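Local coordinates for protein predicted ATPase involved in replication control, Cdc46/Mcm family (Methanopyrus kandleri AV19, PDB 3F8T) that probably binds ATP and single-stranded DNA and acts as a helicase of the MCM family in DNA replication, at residues G123-V128 / E135-D140; P157-E162 / V177-P182. The protein carries 2 engineered substitutions. One frame throughout, in Å; residues are numbered along the deposited sequence.

Both contacts are antiparallel strand pairs in the OB-fold region, their centres about 10 Å apart. They share one sheet: strand 118-130 carries half of interaction 1 and neighbours strand 160-168, which carries half of interaction 2, with V125 O to G158 N at 2.7 Å and G123 O to V161 N at 2.9 Å as probable hydrogen bonds between them. Interaction 1 is partly buried, with five of eleven touching residues buried, and combines a bulged backbone ladder, a valine and alanine face and a salt bridge. Interaction 2 is a surface contact, with one buried residue in ten; lysine, arginine and glutamate chains and a bridging water do much of its work.

Interaction 1 (G123-V128 / E135-D140); sequences GVVREV and EHAIVD
R126 and E127 stand together opposite the single residue I138 across the two strands of a beta hairpin in the OB-fold region, which defines a classic beta bulge. The geometric evidence is a shared acceptor: I138 O takes R126 N at 2.8 Å and, weakly, E127 N at 3.5 Å, while I138 N bonds to E127 O at 3.0 Å. The register slips by one residue between the V125-V139 and E127-I138 pairs.

At the bulge the R126 chain bends twice, at chi2 (-82°) and chi3 (-86°). These bends carry the guanidinium over to D140, where NH1 meets OD2 at 3.2 Å in a salt bridge. D140 OD2 approaches the guanidinium at its edge, yet the two planes stand 87° apart. The other carboxylate oxygen, OD1, bonds to G142 N, so the group is gripped at both oxygens. E127 runs extended beside I138, pointing the same way, with OE1 3.8 Å from I138 CD1; OE1 also forms a salt bridge with R292.

V125, V128, V139 and A137 occupy the opposite face, where V128 CG1 lies 4.2 Å from A137 CB and V125 CG2 lies 4.4 Å from V139 CG2. Beside the V124-D140 pair, G123 CA makes a CA-H...O contact of 3.2 Å with D140 O; a CB on G123 would point at that oxygen and clash with it.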
ATOM      1  N   GLY A 123     -10.673   1.381  -2.714  1.00 20.35           N
ATOM      2  CA  GLY A 123      -9.975   1.329  -1.442  1.00 20.09           C
ATOM      3  C   GLY A 123      -9.398  -0.029  -1.108  1.00 18.87           C
ATOM      4  O   GLY A 123      -9.171  -0.845  -1.994  1.00 19.55           O
ATOM      5  N   VAL A 124      -9.160  -0.255   0.179  1.00 18.59           N
ATOM      6  CA  VAL A 124      -8.460  -1.457   0.667  1.00 18.26           C
ATOM      7  C   VAL A 124      -9.463  -2.422   1.264  1.00 18.16           C
ATOM      8  O   VAL A 124     -10.321  -2.016   2.047  1.00 18.40           O
ATOM      9  CB  VAL A 124      -7.347  -1.104   1.717  1.00 18.64           C
ATOM     10  CG1 VAL A 124      -6.687  -2.373   2.303  1.00 17.21           C
ATOM     11  CG2 VAL A 124      -6.267  -0.211   1.078  1.00 18.70           C
ATOM     12  N   VAL A 125      -9.366  -3.690   0.858  1.00 18.69           N
ATOM     13  CA  VAL A 125     -10.257  -4.728   1.350  1.00 18.96           C
ATOM     14  C   VAL A 125      -9.889  -5.061   2.794  1.00 19.58           C
ATOM     15  O   VAL A 125      -8.764  -5.483   3.094  1.00 20.07           O
ATOM     16  CB  VAL A 125     -10.220  -6.015   0.455  1.00 18.48           C
ATOM     17  CG1 VAL A 125     -11.203  -7.058   0.969  1.00 17.82           C
ATOM     18  CG2 VAL A 125     -10.509  -5.674  -1.015  1.00 17.34           C
ATOM     19  N   ARG A 126     -10.845  -4.858   3.691  1.00 20.45           N
ATOM     20  CA  ARG A 126     -10.634  -5.138   5.110  1.00 22.00           C
ATOM     21  C   ARG A 126     -10.942  -6.585   5.451  1.00 22.53           C
ATOM     22  O   ARG A 126     -10.321  -7.167   6.351  1.00 21.66           O
ATOM     23  CB  ARG A 126     -11.544  -4.244   5.945  1.00 22.68           C
ATOM     24  CG  ARG A 126     -11.212  -2.769   5.839  1.00 26.62           C
ATOM     25  CD  ARG A 126     -10.069  -2.399   6.770  1.00 30.59           C
ATOM     26  NE  ARG A 126     -10.579  -2.098   8.098  1.00 38.27           N
ATOM     27  CZ  ARG A 126     -10.590  -0.891   8.650  1.00 39.33           C
ATOM     28  NH1 ARG A 126     -10.094   0.162   8.012  1.00 40.49           N
ATOM     29  NH2 ARG A 126     -11.095  -0.745   9.859  1.00 42.62           N
ATOM     30  N   GLU A 127     -11.907  -7.162   4.733  1.00 22.54           N
ATOM     31  CA  GLU A 127     -12.456  -8.449   5.118  1.00 24.34           C
ATOM     32  C   GLU A 127     -13.186  -9.100   3.945  1.00 23.37           C
ATOM     33  O   GLU A 127     -13.720  -8.414   3.068  1.00 22.81           O
ATOM     34  CB  GLU A 127     -13.410  -8.263   6.311  1.00 24.47           C
ATOM     35  CG  GLU A 127     -14.002  -9.552   6.856  1.00 27.35           C
ATOM     36  CD  GLU A 127     -14.995  -9.315   7.970  1.00 28.93           C
ATOM     37  OE1 GLU A 127     -14.779  -8.385   8.794  1.00 33.02           O
ATOM     38  OE2 GLU A 127     -15.998 -10.072   8.019  1.00 34.94           O
ATOM     39  N   VAL A 128     -13.172 -10.427   3.917  1.00 23.72           N
ATOM     40  CA  VAL A 128     -13.969 -11.176   2.952  1.00 24.49           C
ATOM     41  C   VAL A 128     -14.671 -12.300   3.686  1.00 26.04           C
ATOM     42  O   VAL A 128     -14.200 -12.748   4.737  1.00 24.90           O
ATOM     43  CB  VAL A 128     -13.144 -11.728   1.768  1.00 24.57           C
ATOM     44  CG1 VAL A 128     -12.446 -10.609   1.006  1.00 24.04           C
ATOM     45  CG2 VAL A 128     -12.131 -12.829   2.205  1.00 24.72           C
ATOM     46  N   GLU A 135     -18.198 -14.568  -1.115  1.00 36.31           N
ATOM     47  CA  GLU A 135     -19.513 -13.929  -1.265  1.00 35.47           C
ATOM     48  C   GLU A 135     -19.588 -12.445  -0.922  1.00 33.51           C
ATOM     49  O   GLU A 135     -20.294 -11.704  -1.595  1.00 33.04           O
ATOM     50  CB  GLU A 135     -20.571 -14.661  -0.425  1.00 35.81           C
ATOM     51  CG  GLU A 135     -20.784 -16.124  -0.801  1.00 37.51           C
ATOM     52  CD  GLU A 135     -21.645 -16.887   0.192  1.00 38.71           C
ATOM     53  OE1 GLU A 135     -21.872 -16.384   1.322  1.00 43.26           O
ATOM     54  OE2 GLU A 135     -22.092 -18.008  -0.158  1.00 43.45           O
ATOM     55  N   HIS A 136     -18.906 -12.034   0.148  1.00 31.33           N
ATOM     56  CA  HIS A 136     -19.021 -10.673   0.670  1.00 29.72           C
ATOM     57  C   HIS A 136     -17.657 -10.083   0.989  1.00 27.73           C
ATOM     58  O   HIS A 136     -16.729 -10.805   1.352  1.00 26.68           O
ATOM     59  CB  HIS A 136     -19.830 -10.647   1.964  1.00 30.37           C
ATOM     60  CG  HIS A 136     -21.284 -10.951   1.789  1.00 34.51           C
ATOM     61  ND1 HIS A 136     -22.239  -9.964   1.673  1.00 36.88           N
ATOM     62  CD2 HIS A 136     -21.950 -12.130   1.733  1.00 36.26           C
ATOM     63  CE1 HIS A 136     -23.430 -10.522   1.537  1.00 38.08           C
ATOM     64  NE2 HIS A 136     -23.281 -11.834   1.566  1.00 38.38           N
ATOM     65  N   ALA A 137     -17.555  -8.764   0.879  1.00 25.86           N
ATOM     66  CA  ALA A 137     -16.355  -8.063   1.303  1.00 24.26           C
ATOM     67  C   ALA A 137     -16.716  -6.766   2.008  1.00 23.56           C
ATOM     68  O   ALA A 137     -17.823  -6.214   1.824  1.00 22.81           O
ATOM     69  CB  ALA A 137     -15.444  -7.798   0.109  1.00 24.08           C
ATOM     70  N   ILE A 138     -15.794  -6.286   2.842  1.00 22.32           N
ATOM     71  CA  ILE A 138     -15.904  -4.931   3.380  1.00 21.50           C
ATOM     72  C   ILE A 138     -14.703  -4.159   2.848  1.00 21.25           C
ATOM     73  O   ILE A 138     -13.565  -4.642   2.961  1.00 19.68           O
ATOM     74  CB  ILE A 138     -15.895  -4.900   4.910  1.00 22.03           C
ATOM     75  CG1 ILE A 138     -17.153  -5.572   5.487  1.00 22.49           C
ATOM     76  CG2 ILE A 138     -15.766  -3.448   5.414  1.00 21.93           C
ATOM     77  CD1 ILE A 138     -16.984  -5.926   6.966  1.00 26.14           C
ATOM     78  N   VAL A 139     -14.962  -2.988   2.261  1.00 20.60           N
ATOM     79  CA  VAL A 139     -13.898  -2.159   1.683  1.00 20.27           C
ATOM     80  C   VAL A 139     -13.772  -0.789   2.371  1.00 20.42           C
ATOM     81  O   VAL A 139     -14.740  -0.019   2.441  1.00 20.67           O
ATOM     82  CB  VAL A 139     -14.117  -1.954   0.141  1.00 20.27           C
ATOM     83  CG1 VAL A 139     -13.039  -1.095  -0.448  1.00 19.03           C
ATOM     84  CG2 VAL A 139     -14.178  -3.301  -0.594  1.00 19.76           C
ATOM     85  N   ASP A 140     -12.564  -0.476   2.837  1.00 20.57           N
ATOM     86  CA  ASP A 140     -12.254   0.843   3.406  1.00 21.02           C
ATOM     87  C   ASP A 140     -11.965   1.807   2.258  1.00 21.62           C
ATOM     88  O   ASP A 140     -10.916   1.721   1.610  1.00 21.24           O
ATOM     89  CB  ASP A 140     -11.051   0.736   4.362  1.00 21.07           C
ATOM     90  CG  ASP A 140     -10.591   2.096   4.924  1.00 23.54           C
ATOM     91  OD1 ASP A 140     -11.280   3.132   4.762  1.00 23.33           O
ATOM     92  OD2 ASP A 140      -9.497   2.111   5.522  1.00 27.47           O
TER

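Interaction 2 (P157-E162 / V177-P182); sequences PGLRVE and VHKKDP
H178 and E162 exchange two backbone hydrogen bonds, H178 N to E162 O at 2.7 Å and E162 N to H178 O at 2.8 Å, and so define a hydrogen-bonded antiparallel pair in the OB-fold region. Further along, K180 N bonds to R160 O at 2.8 Å, but R160 N reaches K180 O through a water, 3.0 Å from that nitrogen, so here the ladder is water-bridged.

Beyond K180 the R160 side chain adds a bond to the backbone. Its CG is anti to the backbone N (chi1 -169°) and the chain stays extended to NE, which lays it across K180 and brings NH2 to D181 O at 3.2 Å. The N-H...O angle is 160°, and the carbonyl oxygen lies in the guanidinium plane, at its edge. NH1 forms a salt bridge with E122, so the group is fixed from two directions. With an alanine here, E122 would probably lose this charged partner and the backbone carbonyl of D181 this donor.

K180 turns at chi2 (-65°) and passes close to E162, placing NZ 3.8 Å from E162 OE1, a long salt bridge. The other oxygen of that carboxylate is held by S120 OG.

Packing completes the contact. L159 and K179 meet at about a right angle, with L159 CD1 3.6 Å from K179 CG. On the face carrying V161, which also packs on V125, V161 CG1 lies 4.3 Å from V177 CG1.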
ATOM      1  N   PRO A 157      -8.312  -9.836   1.373  1.00 22.83           N
ATOM      2  CA  PRO A 157      -8.010  -8.806   2.381  1.00 22.00           C
ATOM      3  C   PRO A 157      -6.657  -8.149   2.104  1.00 21.92           C
ATOM      4  O   PRO A 157      -5.680  -8.847   1.810  1.00 22.12           O
ATOM      5  CB  PRO A 157      -7.959  -9.603   3.687  1.00 22.31           C
ATOM      6  CG  PRO A 157      -8.815 -10.862   3.405  1.00 22.90           C
ATOM      7  CD  PRO A 157      -8.475 -11.177   1.973  1.00 22.36           C
ATOM      8  N   GLY A 158      -6.604  -6.821   2.172  1.00 21.41           N
ATOM      9  CA  GLY A 158      -5.347  -6.084   1.974  1.00 20.92           C
ATOM     10  C   GLY A 158      -5.168  -5.575   0.558  1.00 20.85           C
ATOM     11  O   GLY A 158      -4.373  -4.660   0.312  1.00 21.01           O
ATOM     12  N   LEU A 159      -5.901  -6.176  -0.380  1.00 21.14           N
ATOM     13  CA  LEU A 159      -5.853  -5.762  -1.782  1.00 21.86           C
ATOM     14  C   LEU A 159      -6.445  -4.368  -1.930  1.00 20.83           C
ATOM     15  O   LEU A 159      -7.433  -4.050  -1.278  1.00 19.77           O
ATOM     16  CB  LEU A 159      -6.645  -6.749  -2.660  1.00 22.57           C
ATOM     17  CG  LEU A 159      -6.309  -6.835  -4.146  1.00 24.03           C
ATOM     18  CD1 LEU A 159      -4.863  -7.310  -4.341  1.00 27.14           C
ATOM     19  CD2 LEU A 159      -7.301  -7.795  -4.826  1.00 23.93           C
ATOM     20  N   ARG A 160      -5.823  -3.537  -2.762  1.00 20.43           N
ATOM     21  CA  ARG A 160      -6.443  -2.290  -3.178  1.00 20.97           C
ATOM     22  C   ARG A 160      -7.197  -2.497  -4.494  1.00 21.17           C
ATOM     23  O   ARG A 160      -6.642  -2.990  -5.473  1.00 20.61           O
ATOM     24  CB  ARG A 160      -5.408  -1.185  -3.331  1.00 21.73           C
ATOM     25  CG  ARG A 160      -6.014   0.178  -3.503  1.00 22.51           C
ATOM     26  CD  ARG A 160      -4.991   1.268  -3.179  1.00 26.79           C
ATOM     27  NE  ARG A 160      -5.488   2.563  -3.624  1.00 29.87           N
ATOM     28  CZ  ARG A 160      -5.299   3.054  -4.842  1.00 32.39           C
ATOM     29  NH1 ARG A 160      -5.809   4.246  -5.156  1.00 35.58           N
ATOM     30  NH2 ARG A 160      -4.591   2.373  -5.742  1.00 33.34           N
ATOM     31  N   VAL A 161      -8.461  -2.093  -4.512  1.00 21.59           N
ATOM     32  CA  VAL A 161      -9.345  -2.409  -5.626  1.00 21.86           C
ATOM     33  C   VAL A 161     -10.205  -1.218  -6.047  1.00 22.49           C
ATOM     34  O   VAL A 161     -10.497  -0.334  -5.240  1.00 21.67           O
ATOM     35  CB  VAL A 161     -10.259  -3.628  -5.275  1.00 21.73           C
ATOM     36  CG1 VAL A 161      -9.412  -4.861  -4.988  1.00 23.56           C
ATOM     37  CG2 VAL A 161     -11.161  -3.313  -4.068  1.00 20.83           C
ATOM     38  N   GLU A 162     -10.569  -1.177  -7.328  1.00 22.30           N
ATOM     39  CA  GLU A 162     -11.706  -0.380  -7.756  1.00 23.57           C
ATOM     40  C   GLU A 162     -12.842  -1.333  -8.111  1.00 22.45           C
ATOM     41  O   GLU A 162     -12.651  -2.312  -8.860  1.00 22.14           O
ATOM     42  CB  GLU A 162     -11.381   0.554  -8.930  1.00 23.49           C
ATOM     43  CG  GLU A 162     -12.535   1.534  -9.242  1.00 25.80           C
ATOM     44  CD  GLU A 162     -12.161   2.676 -10.191  1.00 28.17           C
ATOM     45  OE1 GLU A 162     -11.202   2.521 -10.980  1.00 33.24           O
ATOM     46  OE2 GLU A 162     -12.853   3.732 -10.161  1.00 34.69           O
ATOM     47  N   VAL A 177     -14.485  -5.956 -10.680  1.00 26.41           N
ATOM     48  CA  VAL A 177     -13.457  -5.676  -9.682  1.00 26.55           C
ATOM     49  C   VAL A 177     -12.146  -5.502 -10.444  1.00 27.13           C
ATOM     50  O   VAL A 177     -11.796  -6.363 -11.256  1.00 27.40           O
ATOM     51  CB  VAL A 177     -13.343  -6.827  -8.644  1.00 25.67           C
ATOM     52  CG1 VAL A 177     -12.097  -6.656  -7.761  1.00 26.74           C
ATOM     53  CG2 VAL A 177     -14.593  -6.894  -7.779  1.00 25.25           C
ATOM     54  N   HIS A 178     -11.479  -4.368 -10.228  1.00 27.50           N
ATOM     55  CA  HIS A 178     -10.181  -4.091 -10.832  1.00 28.60           C
ATOM     56  C   HIS A 178      -9.129  -3.969  -9.741  1.00 28.78           C
ATOM     57  O   HIS A 178      -9.233  -3.103  -8.880  1.00 27.90           O
ATOM     58  CB  HIS A 178     -10.231  -2.808 -11.656  1.00 29.17           C
ATOM     59  CG  HIS A 178     -11.204  -2.858 -12.797  1.00 31.85           C
ATOM     60  ND1 HIS A 178     -10.983  -3.609 -13.931  1.00 35.91           N
ATOM     61  CD2 HIS A 178     -12.398  -2.248 -12.976  1.00 34.39           C
ATOM     62  CE1 HIS A 178     -12.003  -3.463 -14.760  1.00 36.30           C
ATOM     63  NE2 HIS A 178     -12.875  -2.642 -14.203  1.00 36.14           N
ATOM     64  N   LYS A 179      -8.139  -4.862  -9.777  1.00 29.30           N
ATOM     65  CA  LYS A 179      -7.002  -4.819  -8.859  1.00 29.56           C
ATOM     66  C   LYS A 179      -6.192  -3.560  -9.155  1.00 28.74           C
ATOM     67  O   LYS A 179      -6.028  -3.170 -10.319  1.00 28.93           O
ATOM     68  CB  LYS A 179      -6.137  -6.080  -9.018  1.00 29.73           C
ATOM     69  CG  LYS A 179      -5.229  -6.372  -7.825  1.00 31.11           C
ATOM     70  CD  LYS A 179      -4.006  -7.251  -8.179  1.00 32.48           C
ATOM     71  CE  LYS A 179      -4.381  -8.697  -8.477  1.00 36.84           C
ATOM     72  NZ  LYS A 179      -3.174  -9.600  -8.439  1.00 39.39           N
ATOM     73  N   LYS A 180      -5.718  -2.901  -8.103  1.00 27.77           N
ATOM     74  CA  LYS A 180      -4.914  -1.689  -8.229  1.00 27.49           C
ATOM     75  C   LYS A 180      -3.572  -1.900  -7.527  1.00 27.10           C
ATOM     76  O   LYS A 180      -3.428  -2.849  -6.743  1.00 26.65           O
ATOM     77  CB  LYS A 180      -5.632  -0.487  -7.589  1.00 27.54           C
ATOM     78  CG  LYS A 180      -6.946  -0.062  -8.273  1.00 30.07           C
ATOM     79  CD  LYS A 180      -6.696   0.459  -9.685  1.00 33.03           C
ATOM     80  CE  LYS A 180      -7.976   0.834 -10.390  1.00 35.35           C
ATOM     81  NZ  LYS A 180      -7.681   1.275 -11.788  1.00 37.96           N
ATOM     82  N   ASP A 181      -2.611  -1.013  -7.802  1.00 26.50           N
ATOM     83  CA  ASP A 181      -1.339  -0.973  -7.060  1.00 26.80           C
ATOM     84  C   ASP A 181      -1.673  -0.747  -5.584  1.00 24.94           C
ATOM     85  O   ASP A 181      -2.703  -0.156  -5.287  1.00 23.94           O
ATOM     86  CB  ASP A 181      -0.452   0.193  -7.533  1.00 27.75           C
ATOM     87  CG  ASP A 181      -0.130   0.146  -9.029  1.00 32.74           C
ATOM     88  OD1 ASP A 181      -0.081  -0.960  -9.610  1.00 37.53           O
ATOM     89  OD2 ASP A 181       0.085   1.236  -9.625  1.00 39.29           O
ATOM     90  N   PRO A 182      -0.809  -1.203  -4.654  1.00 23.97           N
ATOM     91  CA  PRO A 182      -1.105  -0.979  -3.235  1.00 23.58           C
ATOM     92  C   PRO A 182      -1.155   0.492  -2.812  1.00 23.57           C
ATOM     93  O   PRO A 182      -1.758   0.814  -1.790  1.00 22.84           O
ATOM     94  CB  PRO A 182       0.050  -1.691  -2.511  1.00 23.59           C
ATOM     95  CG  PRO A 182       0.569  -2.691  -3.510  1.00 24.19           C
ATOM     96  CD  PRO A 182       0.429  -1.982  -4.837  1.00 24.13           C
TER
HETATM   97  O   HOH W   1      -3.257  -4.128  -4.211  1.00 25.37           O
HETATM   98  O   HOH W   2     -11.021   0.566 -12.406  1.00 50.22           O